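Kinesin-like protein (Caenorhabditis elegans, PDB 5X3E) probably works as a kinesin-6 motor, coupling ATP binding and hydrolysis to movement along microtubules, and is captured here in its nucleotide-free state. Local coordinates at residues Val38-Pro44 with Phe83-Glu89; Arg99-Leu104 with Lys404-Val408; Leu334-Arg339 with Ile356-Leu360; Met407-Val411 with Ala424-Ala428. All coordinates share one frame; numbering follows the deposited sequence.

Interaction 1: Val38-Pro44 with Phe83-Glu89; sequences VVCRLCP and FGRVFSE
V38, C40 and L42 carry the backbone hydrogen bonds that hold V38-P44 alongside F83-E89 as parallel neighbours, their directions 18° apart. V38 O accepts from G84 N, C40 N gives to R85 O and L42 N to F87 O, while C40 O takes the nearly straight bond from F87 N at 2.8 Å. C40 is thus bonded through both its N and its O.

Aromatic contacts occupy both faces. On the side of C40 and V86, the F83 ring lies under the C40 methylene, whose CB stands 3.9 Å from the ring centroid in a CH-pi contact, with SG farther off above the same face. The small, weakly polar cysteine suits a place against a ring. V38 CG1, anti to its own N (chi1 -180°), reaches the rim of F83 at CD1, 3.6 Å away. On the side of R41 and F87, V39 CG2 meets the F87 edge at CE2 (3.9 Å), and the aliphatic R41 CG lies 3.9 Å from F87 CB. The end of R41 travels on to T129 and Q93.

At the far end E89 CG rests 3.5 Å from C43 O. Strand 37-42 also pairs with strand 404-411, so the contact widens the central sheet of the kinesin motor domain beside R41-P44, which probably matches the RxRP element (C43 replacing its second arginine) that borders the adenine pocket in kinesins.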
loop_
_atom_site.group_PDB
_atom_site.type_symbol
_atom_site.label_atom_id
_atom_site.label_comp_id
_atom_site.label_asym_id
_atom_site.label_seq_id
_atom_site.Cartn_x
_atom_site.Cartn_y
_atom_site.Cartn_z
ATOM N N VAL A 38 -10.747 -9.394 3.807
ATOM C CA VAL A 38 -10.585 -8.547 4.980
ATOM C C VAL A 38 -10.116 -9.428 6.126
ATOM O O VAL A 38 -10.763 -10.432 6.450
ATOM C CB VAL A 38 -11.887 -7.819 5.350
ATOM C CG1 VAL A 38 -11.668 -6.945 6.567
ATOM C CG2 VAL A 38 -12.369 -6.987 4.180
ATOM N N VAL A 39 -8.990 -9.057 6.734
ATOM C CA VAL A 39 -8.461 -9.772 7.886
ATOM C C VAL A 39 -8.359 -8.785 9.040
ATOM O O VAL A 39 -8.375 -7.564 8.856
ATOM C CB VAL A 39 -7.094 -10.433 7.614
ATOM C CG1 VAL A 39 -7.153 -11.290 6.357
ATOM C CG2 VAL A 39 -5.994 -9.384 7.523
ATOM N N CYS A 40 -8.276 -9.331 10.245
ATOM C CA CYS A 40 -8.298 -8.536 11.461
ATOM C C CYS A 40 -7.142 -8.959 12.358
ATOM O O CYS A 40 -6.817 -10.148 12.444
ATOM C CB CYS A 40 -9.646 -8.693 12.179
ATOM S SG CYS A 40 -9.816 -7.737 13.691
ATOM N N ARG A 41 -6.515 -7.984 13.016
ATOM C CA ARG A 41 -5.356 -8.238 13.867
ATOM C C ARG A 41 -5.547 -7.554 15.211
ATOM O O ARG A 41 -5.670 -6.326 15.273
ATOM C CB ARG A 41 -4.056 -7.761 13.220
ATOM C CG ARG A 41 -2.853 -8.027 14.104
ATOM C CD ARG A 41 -1.585 -7.403 13.571
ATOM N NE ARG A 41 -0.411 -8.048 14.151
ATOM C CZ ARG A 41 0.839 -7.659 13.936
ATOM N NH1 ARG A 41 1.083 -6.616 13.156
ATOM N NH2 ARG A 41 1.844 -8.311 14.504
ATOM N N LEU A 42 -5.538 -8.350 16.281
ATOM C CA LEU A 42 -5.642 -7.816 17.632
ATOM C C LEU A 42 -4.259 -7.416 18.143
ATOM O O LEU A 42 -3.289 -8.168 17.988
ATOM C CB LEU A 42 -6.246 -8.863 18.574
ATOM C CG LEU A 42 -7.536 -9.606 18.208
ATOM C CD1 LEU A 42 -8.132 -10.276 19.446
ATOM C CD2 LEU A 42 -8.549 -8.727 17.519
ATOM N N CYS A 43 -4.168 -6.244 18.751
ATOM C CA CYS A 43 -2.909 -5.851 19.361
ATOM C C CYS A 43 -2.813 -6.428 20.775
ATOM O O CYS A 43 -3.812 -6.886 21.337
ATOM C CB CYS A 43 -2.793 -4.330 19.397
ATOM S SG CYS A 43 -4.130 -3.545 20.280
ATOM N N PRO A 44 -1.617 -6.443 21.369
ATOM C CA PRO A 44 -1.495 -6.937 22.748
ATOM C C PRO A 44 -2.354 -6.135 23.721
ATOM O O PRO A 44 -2.434 -4.906 23.643
ATOM C CB PRO A 44 0.002 -6.786 23.050
ATOM C CG PRO A 44 0.537 -5.874 21.973
ATOM C CD PRO A 44 -0.294 -6.179 20.776
ATOM N N PHE A 83 -14.143 -12.835 9.442
ATOM C CA PHE A 83 -13.102 -12.355 8.550
ATOM C C PHE A 83 -12.418 -13.546 7.892
ATOM O O PHE A 83 -12.568 -14.693 8.321
ATOM C CB PHE A 83 -12.066 -11.514 9.307
ATOM C CG PHE A 83 -12.638 -10.299 9.968
ATOM C CD1 PHE A 83 -12.782 -9.116 9.266
ATOM C CD2 PHE A 83 -13.033 -10.341 11.294
ATOM C CE1 PHE A 83 -13.306 -7.994 9.873
ATOM C CE2 PHE A 83 -13.558 -9.224 11.907
ATOM C CZ PHE A 83 -13.696 -8.050 11.194
ATOM N N GLY A 84 -11.651 -13.265 6.839
ATOM C CA GLY A 84 -10.885 -14.318 6.199
ATOM C C GLY A 84 -9.847 -14.941 7.107
ATOM O O GLY A 84 -9.458 -16.094 6.893
ATOM N N ARG A 85 -9.401 -14.206 8.124
ATOM C CA ARG A 85 -8.416 -14.671 9.090
ATOM C C ARG A 85 -8.366 -13.664 10.231
ATOM O O ARG A 85 -8.455 -12.456 9.994
ATOM C CB ARG A 85 -7.029 -14.823 8.443
ATOM C CG ARG A 85 -5.896 -15.034 9.442
ATOM C CD ARG A 85 -5.952 -16.421 10.080
ATOM N NE ARG A 85 -4.963 -16.569 11.146
ATOM C CZ ARG A 85 -3.700 -16.950 10.976
ATOM N NH1 ARG A 85 -3.236 -17.235 9.763
ATOM N NH2 ARG A 85 -2.897 -17.041 12.028
ATOM N N VAL A 86 -8.250 -14.161 11.460
ATOM C CA VAL A 86 -8.121 -13.311 12.640
ATOM C C VAL A 86 -6.775 -13.601 13.286
ATOM O O VAL A 86 -6.481 -14.752 13.627
ATOM C CB VAL A 86 -9.265 -13.525 13.645
ATOM C CG1 VAL A 86 -9.035 -12.672 14.889
ATOM C CG2 VAL A 86 -10.609 -13.184 13.015
ATOM N N PHE A 87 -5.953 -12.566 13.430
ATOM C CA PHE A 87 -4.694 -12.672 14.152
ATOM C C PHE A 87 -4.882 -12.251 15.599
ATOM O O PHE A 87 -5.582 -11.278 15.886
ATOM C CB PHE A 87 -3.612 -11.803 13.512
ATOM C CG PHE A 87 -3.348 -12.121 12.069
ATOM C CD1 PHE A 87 -2.536 -13.188 11.722
ATOM C CD2 PHE A 87 -3.896 -11.343 11.061
ATOM C CE1 PHE A 87 -2.285 -13.481 10.400
ATOM C CE2 PHE A 87 -3.648 -11.631 9.739
ATOM C CZ PHE A 87 -2.842 -12.702 9.407
ATOM N N SER A 88 -4.252 -12.993 16.508
ATOM C CA SER A 88 -4.277 -12.705 17.931
ATOM C C SER A 88 -2.984 -12.001 18.336
ATOM O O SER A 88 -2.125 -11.698 17.502
ATOM C CB SER A 88 -4.490 -13.991 18.730
ATOM O OG SER A 88 -3.388 -14.867 18.579
ATOM N N GLU A 89 -2.845 -11.737 19.640
ATOM C CA GLU A 89 -1.614 -11.136 20.148
ATOM C C GLU A 89 -0.403 -12.030 19.916
ATOM O O GLU A 89 0.726 -11.537 19.816
ATOM C CB GLU A 89 -1.747 -10.847 21.643
ATOM C CG GLU A 89 -3.051 -10.189 22.053
ATOM C CD GLU A 89 -3.146 -10.008 23.557
ATOM O OE1 GLU A 89 -4.163 -9.457 24.031
ATOM O OE2 GLU A 89 -2.196 -10.413 24.264
#

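Interaction 2: Arg99-Leu104 with Lys404-Val408; sequences RTSVDL and KIRMV. With SO4 (sulfate ion), chain Q.
R406 reaches D103 because its CG leaves anti to the backbone N (chi1 174°) and its chain, extended at first, folds at chi3 (-61°) to aim the guanidinium end at the helix. D103 answers with CG set between its own N and carbonyl carbon, which turns the carboxylate toward the strand. This is a helix laid on the central sheet of the P-loop NTPase fold: the helical segment 99-104 runs nearly antiparallel to 404-408, their axes 168° apart.

The two charged groups meet end-on and nearly coplanar in a salt bridge. R406 NH2 bonds D103 OD1 at 2.5 Å from the syn side, and NH1 bonds the syn lone pair of OD2 at 2.7 Å. NH1 also donates to T100 O, 2.7 Å away, from above that carbonyl's plane, and R99 O covers one face of the guanidinium. Arginine suits the place, since several N-H groups are used at once; a leucine here would probably leave the D103 carboxylate and T100 O without these donors in a buried interface.

R99 NH1 stands 4.0 Å from R406 NE, but E37 forms a salt bridge with each arginine, which probably offsets their charge. R99 NE makes only weak bonds to a sulfate. Apolar contacts flank the polar centre: L104 CD2 packs against the aliphatic K404 CG at 3.6 Å, while K404 NZ goes to S35 O. Beyond R406, T100 CG2 touches V408 CG2 at 4.0 Å.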
loop_
_atom_site.group_PDB
_atom_site.type_symbol
_atom_site.label_atom_id
_atom_site.label_comp_id
_atom_site.label_asym_id
_atom_site.label_seq_id
_atom_site.Cartn_x
_atom_site.Cartn_y
_atom_site.Cartn_z
ATOM N N ARG A 99 0.833 -14.246 5.610
ATOM C CA ARG A 99 -0.599 -14.406 5.392
ATOM C C ARG A 99 -1.227 -13.195 4.705
ATOM O O ARG A 99 -2.316 -13.311 4.130
ATOM C CB ARG A 99 -1.272 -14.692 6.742
ATOM C CG ARG A 99 -2.757 -15.006 6.691
ATOM C CD ARG A 99 -3.080 -16.011 5.614
ATOM N NE ARG A 99 -4.517 -16.230 5.495
ATOM C CZ ARG A 99 -5.344 -15.420 4.843
ATOM N NH1 ARG A 99 -4.879 -14.325 4.254
ATOM N NH2 ARG A 99 -6.639 -15.702 4.781
ATOM N N THR A 100 -0.543 -12.055 4.718
ATOM C CA THR A 100 -1.075 -10.787 4.248
ATOM C C THR A 100 -0.436 -10.292 2.955
ATOM O O THR A 100 -1.118 -9.649 2.154
ATOM C CB THR A 100 -0.914 -9.736 5.362
ATOM O OG1 THR A 100 -1.937 -9.927 6.346
ATOM C CG2 THR A 100 -0.999 -8.353 4.863
ATOM N N SER A 101 0.838 -10.616 2.703
ATOM C CA SER A 101 1.589 -9.976 1.630
ATOM C C SER A 101 2.191 -10.917 0.592
ATOM O O SER A 101 2.449 -10.468 -0.531
ATOM C CB SER A 101 2.727 -9.131 2.217
ATOM O OG SER A 101 2.238 -8.261 3.217
ATOM N N VAL A 102 2.417 -12.193 0.915
ATOM C CA VAL A 102 3.166 -13.056 0.002
ATOM C C VAL A 102 2.390 -13.265 -1.293
ATOM O O VAL A 102 2.968 -13.255 -2.388
ATOM C CB VAL A 102 3.525 -14.392 0.686
ATOM C CG1 VAL A 102 3.891 -15.455 -0.342
ATOM C CG2 VAL A 102 4.683 -14.191 1.645
ATOM N N ASP A 103 1.068 -13.434 -1.200
ATOM C CA ASP A 103 0.277 -13.622 -2.415
ATOM C C ASP A 103 0.177 -12.335 -3.230
ATOM O O ASP A 103 -0.013 -12.389 -4.450
ATOM C CB ASP A 103 -1.119 -14.155 -2.070
ATOM C CG ASP A 103 -1.949 -13.168 -1.264
ATOM O OD1 ASP A 103 -3.194 -13.268 -1.305
ATOM O OD2 ASP A 103 -1.363 -12.285 -0.601
ATOM N N LEU A 104 0.296 -11.173 -2.583
ATOM C CA LEU A 104 0.332 -9.924 -3.339
ATOM C C LEU A 104 1.648 -9.782 -4.088
ATOM O O LEU A 104 1.671 -9.306 -5.229
ATOM C CB LEU A 104 0.114 -8.727 -2.411
ATOM C CG LEU A 104 -1.096 -8.802 -1.480
ATOM C CD1 LEU A 104 -1.307 -7.481 -0.747
ATOM C CD2 LEU A 104 -2.347 -9.233 -2.239
ATOM N N LYS A 404 -5.985 -7.190 -6.873
ATOM C CA LYS A 404 -6.291 -7.860 -5.616
ATOM C C LYS A 404 -6.262 -6.866 -4.464
ATOM O O LYS A 404 -5.298 -6.106 -4.324
ATOM C CB LYS A 404 -5.298 -9.001 -5.360
ATOM C CG LYS A 404 -5.416 -9.651 -4.000
ATOM C CD LYS A 404 -6.633 -10.551 -3.894
ATOM C CE LYS A 404 -6.613 -11.316 -2.577
ATOM N NZ LYS A 404 -7.703 -12.323 -2.478
ATOM N N ILE A 405 -7.316 -6.862 -3.652
ATOM C CA ILE A 405 -7.433 -5.968 -2.505
ATOM C C ILE A 405 -7.452 -6.810 -1.238
ATOM O O ILE A 405 -8.230 -7.767 -1.132
ATOM C CB ILE A 405 -8.696 -5.089 -2.580
ATOM C CG1 ILE A 405 -8.756 -4.312 -3.889
ATOM C CG2 ILE A 405 -8.752 -4.128 -1.398
ATOM C CD1 ILE A 405 -9.993 -3.441 -3.989
ATOM N N ARG A 406 -6.596 -6.466 -0.280
ATOM C CA ARG A 406 -6.667 -7.046 1.056
ATOM C C ARG A 406 -6.687 -5.921 2.079
ATOM O O ARG A 406 -5.825 -5.035 2.053
ATOM C CB ARG A 406 -5.494 -7.999 1.338
ATOM C CG ARG A 406 -5.466 -8.508 2.778
ATOM C CD ARG A 406 -4.566 -9.734 2.980
ATOM N NE ARG A 406 -4.992 -10.891 2.195
ATOM C CZ ARG A 406 -4.301 -11.406 1.183
ATOM N NH1 ARG A 406 -3.135 -10.877 0.833
ATOM N NH2 ARG A 406 -4.766 -12.458 0.523
ATOM N N MET A 407 -7.647 -5.974 2.995
ATOM C CA MET A 407 -7.757 -4.993 4.062
ATOM C C MET A 407 -7.423 -5.650 5.394
ATOM O O MET A 407 -7.925 -6.737 5.708
ATOM C CB MET A 407 -9.160 -4.380 4.106
ATOM C CG MET A 407 -9.342 -3.369 5.227
ATOM S SD MET A 407 -10.432 -2.007 4.769
ATOM C CE MET A 407 -11.558 -2.856 3.669
ATOM N N VAL A 408 -6.561 -4.993 6.160
ATOM C CA VAL A 408 -6.147 -5.456 7.477
ATOM C C VAL A 408 -6.780 -4.529 8.506
ATOM O O VAL A 408 -6.358 -3.375 8.657
ATOM C CB VAL A 408 -4.620 -5.480 7.617
ATOM C CG1 VAL A 408 -4.230 -5.943 9.006
ATOM C CG2 VAL A 408 -4.009 -6.373 6.551
HETATM S S SO4 Q . -4.583 -19.608 7.218
HETATM O O1 SO4 Q . -3.783 -18.554 7.841
HETATM O O2 SO4 Q . -4.723 -20.726 8.148
HETATM O O3 SO4 Q . -5.904 -19.089 6.865
HETATM O O4 SO4 Q . -3.909 -20.076 6.009
#

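Interaction 3: Leu334-Arg339 with Ile356-Leu360; sequences LAGSER and INQSL
Facing I356 and L360, the chain from G336 to R339 makes a type I beta turn, closed by the bond from R339 N to G336 O at 3.2 Å, while the opposing segment is regular helix in which L360 N bonds I356 O.

Those two helix residues, one turn apart, do most of the packing. I356 carries CG1 anti to its carbonyl carbon (chi1 -66°), which spreads its two branches over the loop. CG2 lies 3.7 Å from A335 CB and 3.5 Å from G336 O, and CD1 extends to R339 CB, also 3.7 Å away. The methyl of A335 therefore sits between both ends of the isoleucine, a position where a small apolar residue fits. L360 divides its branches in the same way: CD1 rests against S337 CA at 3.6 Å, and CD2 meets L334 CD1 at 4.2 Å, the two leucine side chains running alongside each other but pointing opposite ways. H296, on strand 296-307, touches L334, A335 and L360 and so backs this apolar cluster.

Glycine probably suits position 336, since a CB there would crowd E338 OE1 as modelled. The polar ends turn elsewhere: E338 OE2 bonds T122 OG1, and R339, whose side chain runs away from the helix, gives NE to S293 OG.

L334-E338 is the LAGSE part of the DLAGSE signature, so the contact joins switch II, close to the probable P-loop, to the helix that follows it, the relay helix of kinesin motor domains.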
loop_
_atom_site.group_PDB
_atom_site.type_symbol
_atom_site.label_atom_id
_atom_site.label_comp_id
_atom_site.label_asym_id
_atom_site.label_seq_id
_atom_site.Cartn_x
_atom_site.Cartn_y
_atom_site.Cartn_z
ATOM N N LEU A 334 -4.119 3.922 6.359
ATOM C CA LEU A 334 -5.260 4.816 6.436
ATOM C C LEU A 334 -5.184 5.708 7.668
ATOM O O LEU A 334 -4.488 5.419 8.646
ATOM C CB LEU A 334 -6.565 4.024 6.466
ATOM C CG LEU A 334 -6.880 3.236 5.196
ATOM C CD1 LEU A 334 -8.111 2.376 5.398
ATOM C CD2 LEU A 334 -7.059 4.170 4.004
ATOM N N ALA A 335 -5.891 6.832 7.590
ATOM C CA ALA A 335 -6.054 7.688 8.751
ATOM C C ALA A 335 -6.858 6.960 9.820
ATOM O O ALA A 335 -7.645 6.055 9.530
ATOM C CB ALA A 335 -6.748 8.990 8.357
ATOM N N GLY A 336 -6.645 7.361 11.067
ATOM C CA GLY A 336 -7.370 6.783 12.180
ATOM C C GLY A 336 -8.867 6.962 12.041
ATOM O O GLY A 336 -9.340 8.062 11.737
ATOM N N SER A 337 -9.620 5.880 12.258
ATOM C CA SER A 337 -11.070 5.925 12.117
ATOM C C SER A 337 -11.746 6.818 13.157
ATOM O O SER A 337 -12.881 7.250 12.929
ATOM C CB SER A 337 -11.648 4.510 12.188
ATOM O OG SER A 337 -11.210 3.828 13.350
ATOM N N GLU A 338 -11.085 7.109 14.284
ATOM C CA GLU A 338 -11.686 7.961 15.308
ATOM C C GLU A 338 -11.671 9.440 14.933
ATOM O O GLU A 338 -12.432 10.219 15.516
ATOM C CB GLU A 338 -10.975 7.770 16.654
ATOM C CG GLU A 338 -9.647 8.511 16.798
ATOM C CD GLU A 338 -8.536 7.927 15.937
ATOM O OE1 GLU A 338 -8.726 6.833 15.361
ATOM O OE2 GLU A 338 -7.468 8.568 15.840
ATOM N N ARG A 339 -10.826 9.835 13.983
ATOM C CA ARG A 339 -10.715 11.229 13.563
ATOM C C ARG A 339 -11.706 11.545 12.448
ATOM O O ARG A 339 -12.918 11.486 12.648
ATOM C CB ARG A 339 -9.288 11.540 13.100
ATOM C CG ARG A 339 -8.229 11.372 14.180
ATOM C CD ARG A 339 -6.856 11.813 13.692
ATOM N NE ARG A 339 -5.835 11.678 14.730
ATOM C CZ ARG A 339 -5.502 12.637 15.590
ATOM N NH1 ARG A 339 -6.105 13.819 15.544
ATOM N NH2 ARG A 339 -4.561 12.417 16.499
ATOM N N ILE A 356 -11.735 12.854 6.845
ATOM C CA ILE A 356 -11.330 11.491 7.189
ATOM C C ILE A 356 -12.548 10.578 7.280
ATOM O O ILE A 356 -12.562 9.481 6.711
ATOM C CB ILE A 356 -10.518 11.477 8.496
ATOM C CG1 ILE A 356 -9.185 12.207 8.314
ATOM C CG2 ILE A 356 -10.289 10.050 8.955
ATOM C CD1 ILE A 356 -8.352 12.252 9.574
ATOM N N ASN A 357 -13.598 11.016 7.985
ATOM C CA ASN A 357 -14.781 10.164 8.090
ATOM C C ASN A 357 -15.551 10.078 6.785
ATOM O O ASN A 357 -16.168 9.044 6.508
ATOM C CB ASN A 357 -15.736 10.627 9.191
ATOM C CG ASN A 357 -15.388 10.061 10.551
ATOM O OD1 ASN A 357 -14.237 9.733 10.829
ATOM N ND2 ASN A 357 -16.405 9.905 11.398
ATOM N N GLN A 358 -15.544 11.137 5.976
ATOM C CA GLN A 358 -16.173 11.034 4.665
ATOM C C GLN A 358 -15.448 10.011 3.803
ATOM O O GLN A 358 -16.081 9.188 3.130
ATOM C CB GLN A 358 -16.193 12.396 3.975
ATOM C CG GLN A 358 -16.846 12.375 2.604
ATOM C CD GLN A 358 -18.355 12.225 2.694
ATOM O OE1 GLN A 358 -18.988 12.730 3.626
ATOM N NE2 GLN A 358 -18.938 11.524 1.730
ATOM N N SER A 359 -14.114 10.049 3.815
ATOM C CA SER A 359 -13.334 9.160 2.961
ATOM C C SER A 359 -13.455 7.708 3.414
ATOM O O SER A 359 -13.638 6.810 2.583
ATOM C CB SER A 359 -11.872 9.612 2.942
ATOM O OG SER A 359 -11.292 9.530 4.233
ATOM N N LEU A 360 -13.368 7.456 4.724
ATOM C CA LEU A 360 -13.500 6.088 5.226
ATOM C C LEU A 360 -14.910 5.545 5.023
ATOM O O LEU A 360 -15.081 4.344 4.784
ATOM C CB LEU A 360 -13.118 6.020 6.702
ATOM C CG LEU A 360 -11.686 6.422 7.045
ATOM C CD1 LEU A 360 -11.458 6.357 8.542
ATOM C CD2 LEU A 360 -10.692 5.536 6.311
#

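Interaction 4: Met407-Val411 with Ala424-Ala428; sequences MVICV and ALAFA
The side chain of I409 projects into the hollow between A424 and F427, and each of its branches finds a different wall. CG2 lies 3.8 Å from A424 CB and rests close to A424 O, whereas CD1 reaches F427 CB, also 3.8 Å away, and stands obliquely beside the ring. A beta-branched residue suits the spot because its two arms span both sides of the hollow. Next along the strand on the same side, V411 puts CG1, anti to its carbonyl carbon (chi1 -70°), in the notch between A424 CB at 3.9 Å and L425 CD2 at 4.1 Å. The single methyl of A424 is thus a low bump straddled by I409 and V411, and a small residue lets the strand come near.

Alternate residues 407, 409 and 411 of strand 404-411 point to this face of the central sheet in the kinesin motor fold, where the chain leaving helix 418-424 passes on its way to strand 430-433.

At the other end M407 lies across F427 in a Met-aromatic contact: SD is over one face of the ring, 4.2 Å from its centroid, offset toward the rim, and CE comes to 3.5 Å from CD1. The thioether chain, bent at chi2 and chi3, brings both SD and CE to the ring. An alanine in place of F427 would probably open a gap beneath M407 SD and CE and leave I409 CD1 with the CB but no ring beside it. Y119 meets the F427 ring edge-to-face, R364 and I367 of helix 350-375 touch its side chain, and F427 O accepts a bond from R371 NH2.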
loop_
_atom_site.group_PDB
_atom_site.type_symbol
_atom_site.label_atom_id
_atom_site.label_comp_id
_atom_site.label_asym_id
_atom_site.label_seq_id
_atom_site.Cartn_x
_atom_site.Cartn_y
_atom_site.Cartn_z
ATOM N N MET A 407 -7.647 -5.974 2.995
ATOM C CA MET A 407 -7.757 -4.993 4.062
ATOM C C MET A 407 -7.423 -5.650 5.394
ATOM O O MET A 407 -7.925 -6.737 5.708
ATOM C CB MET A 407 -9.160 -4.380 4.106
ATOM C CG MET A 407 -9.342 -3.369 5.227
ATOM S SD MET A 407 -10.432 -2.007 4.769
ATOM C CE MET A 407 -11.558 -2.856 3.669
ATOM N N VAL A 408 -6.561 -4.993 6.160
ATOM C CA VAL A 408 -6.147 -5.456 7.477
ATOM C C VAL A 408 -6.780 -4.529 8.506
ATOM O O VAL A 408 -6.358 -3.375 8.657
ATOM C CB VAL A 408 -4.620 -5.480 7.617
ATOM C CG1 VAL A 408 -4.230 -5.943 9.006
ATOM C CG2 VAL A 408 -4.009 -6.373 6.551
ATOM N N ILE A 409 -7.806 -5.018 9.195
ATOM C CA ILE A 409 -8.473 -4.261 10.247
ATOM C C ILE A 409 -7.707 -4.477 11.545
ATOM O O ILE A 409 -7.716 -5.573 12.107
ATOM C CB ILE A 409 -9.941 -4.679 10.400
ATOM C CG1 ILE A 409 -10.675 -4.549 9.070
ATOM C CG2 ILE A 409 -10.625 -3.833 11.463
ATOM C CD1 ILE A 409 -10.735 -3.143 8.558
ATOM N N CYS A 410 -7.041 -3.432 12.022
ATOM C CA CYS A 410 -6.371 -3.467 13.314
ATOM C C CYS A 410 -7.334 -2.961 14.381
ATOM O O CYS A 410 -7.917 -1.881 14.232
ATOM C CB CYS A 410 -5.107 -2.606 13.280
ATOM S SG CYS A 410 -3.852 -3.187 12.099
ATOM N N VAL A 411 -7.492 -3.722 15.462
ATOM C CA VAL A 411 -8.420 -3.352 16.528
ATOM C C VAL A 411 -7.749 -3.560 17.879
ATOM O O VAL A 411 -6.964 -4.496 18.060
ATOM C CB VAL A 411 -9.743 -4.142 16.458
ATOM C CG1 VAL A 411 -10.571 -3.720 15.249
ATOM C CG2 VAL A 411 -9.471 -5.617 16.423
ATOM N N ALA A 424 -14.942 -0.413 13.007
ATOM C CA ALA A 424 -13.831 -1.064 12.321
ATOM C C ALA A 424 -14.191 -2.485 11.914
ATOM O O ALA A 424 -13.758 -2.965 10.859
ATOM C CB ALA A 424 -12.588 -1.061 13.210
ATOM N N LEU A 425 -14.969 -3.178 12.744
ATOM C CA LEU A 425 -15.391 -4.535 12.428
ATOM C C LEU A 425 -16.563 -4.571 11.457
ATOM O O LEU A 425 -16.920 -5.652 10.986
ATOM C CB LEU A 425 -15.754 -5.291 13.711
ATOM C CG LEU A 425 -14.646 -5.504 14.749
ATOM C CD1 LEU A 425 -15.219 -6.085 16.026
ATOM C CD2 LEU A 425 -13.544 -6.393 14.218
ATOM N N ALA A 426 -17.176 -3.421 11.161
ATOM C CA ALA A 426 -18.222 -3.370 10.145
ATOM C C ALA A 426 -17.696 -3.684 8.750
ATOM O O ALA A 426 -18.489 -4.010 7.861
ATOM C CB ALA A 426 -18.892 -1.996 10.147
ATOM N N PHE A 427 -16.379 -3.595 8.538
ATOM C CA PHE A 427 -15.766 -4.011 7.283
ATOM C C PHE A 427 -15.788 -5.521 7.085
ATOM O O PHE A 427 -15.270 -5.999 6.071
ATOM C CB PHE A 427 -14.323 -3.509 7.212
ATOM C CG PHE A 427 -14.195 -2.070 6.789
ATOM C CD1 PHE A 427 -14.315 -1.710 5.458
ATOM C CD2 PHE A 427 -13.943 -1.079 7.724
ATOM C CE1 PHE A 427 -14.187 -0.392 5.065
ATOM C CE2 PHE A 427 -13.817 0.243 7.336
ATOM C CZ PHE A 427 -13.939 0.586 6.006
ATOM N N ALA A 428 -16.356 -6.268 8.032
ATOM C CA ALA A 428 -16.301 -7.723 8.003
ATOM C C ALA A 428 -17.047 -8.270 6.794
ATOM O O ALA A 428 -18.026 -7.687 6.318
ATOM C CB ALA A 428 -16.878 -8.310 9.291
#

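From the N terminus, interaction 1 comes first, closing a loop of 38 residues that holds three short strands of a small antiparallel sheet. Strand 86-87 leads straight into helix 93-109, where interaction 2 opens; its loop of 299 residues ends on strand 404-411. Nested inside it, interaction 3 closes a short loop, partly unmodelled, between the end of strand 325-333 and helix 350-375. Interaction 4 starts where interaction 2 ends, sharing M407 and V408, and closes a loop of 12 residues. Strands 37-42 and 404-411 are neighbours, which joins interaction 1 to both 2 and 4, while F427 near L360 brings interactions 3 and 4 into touch.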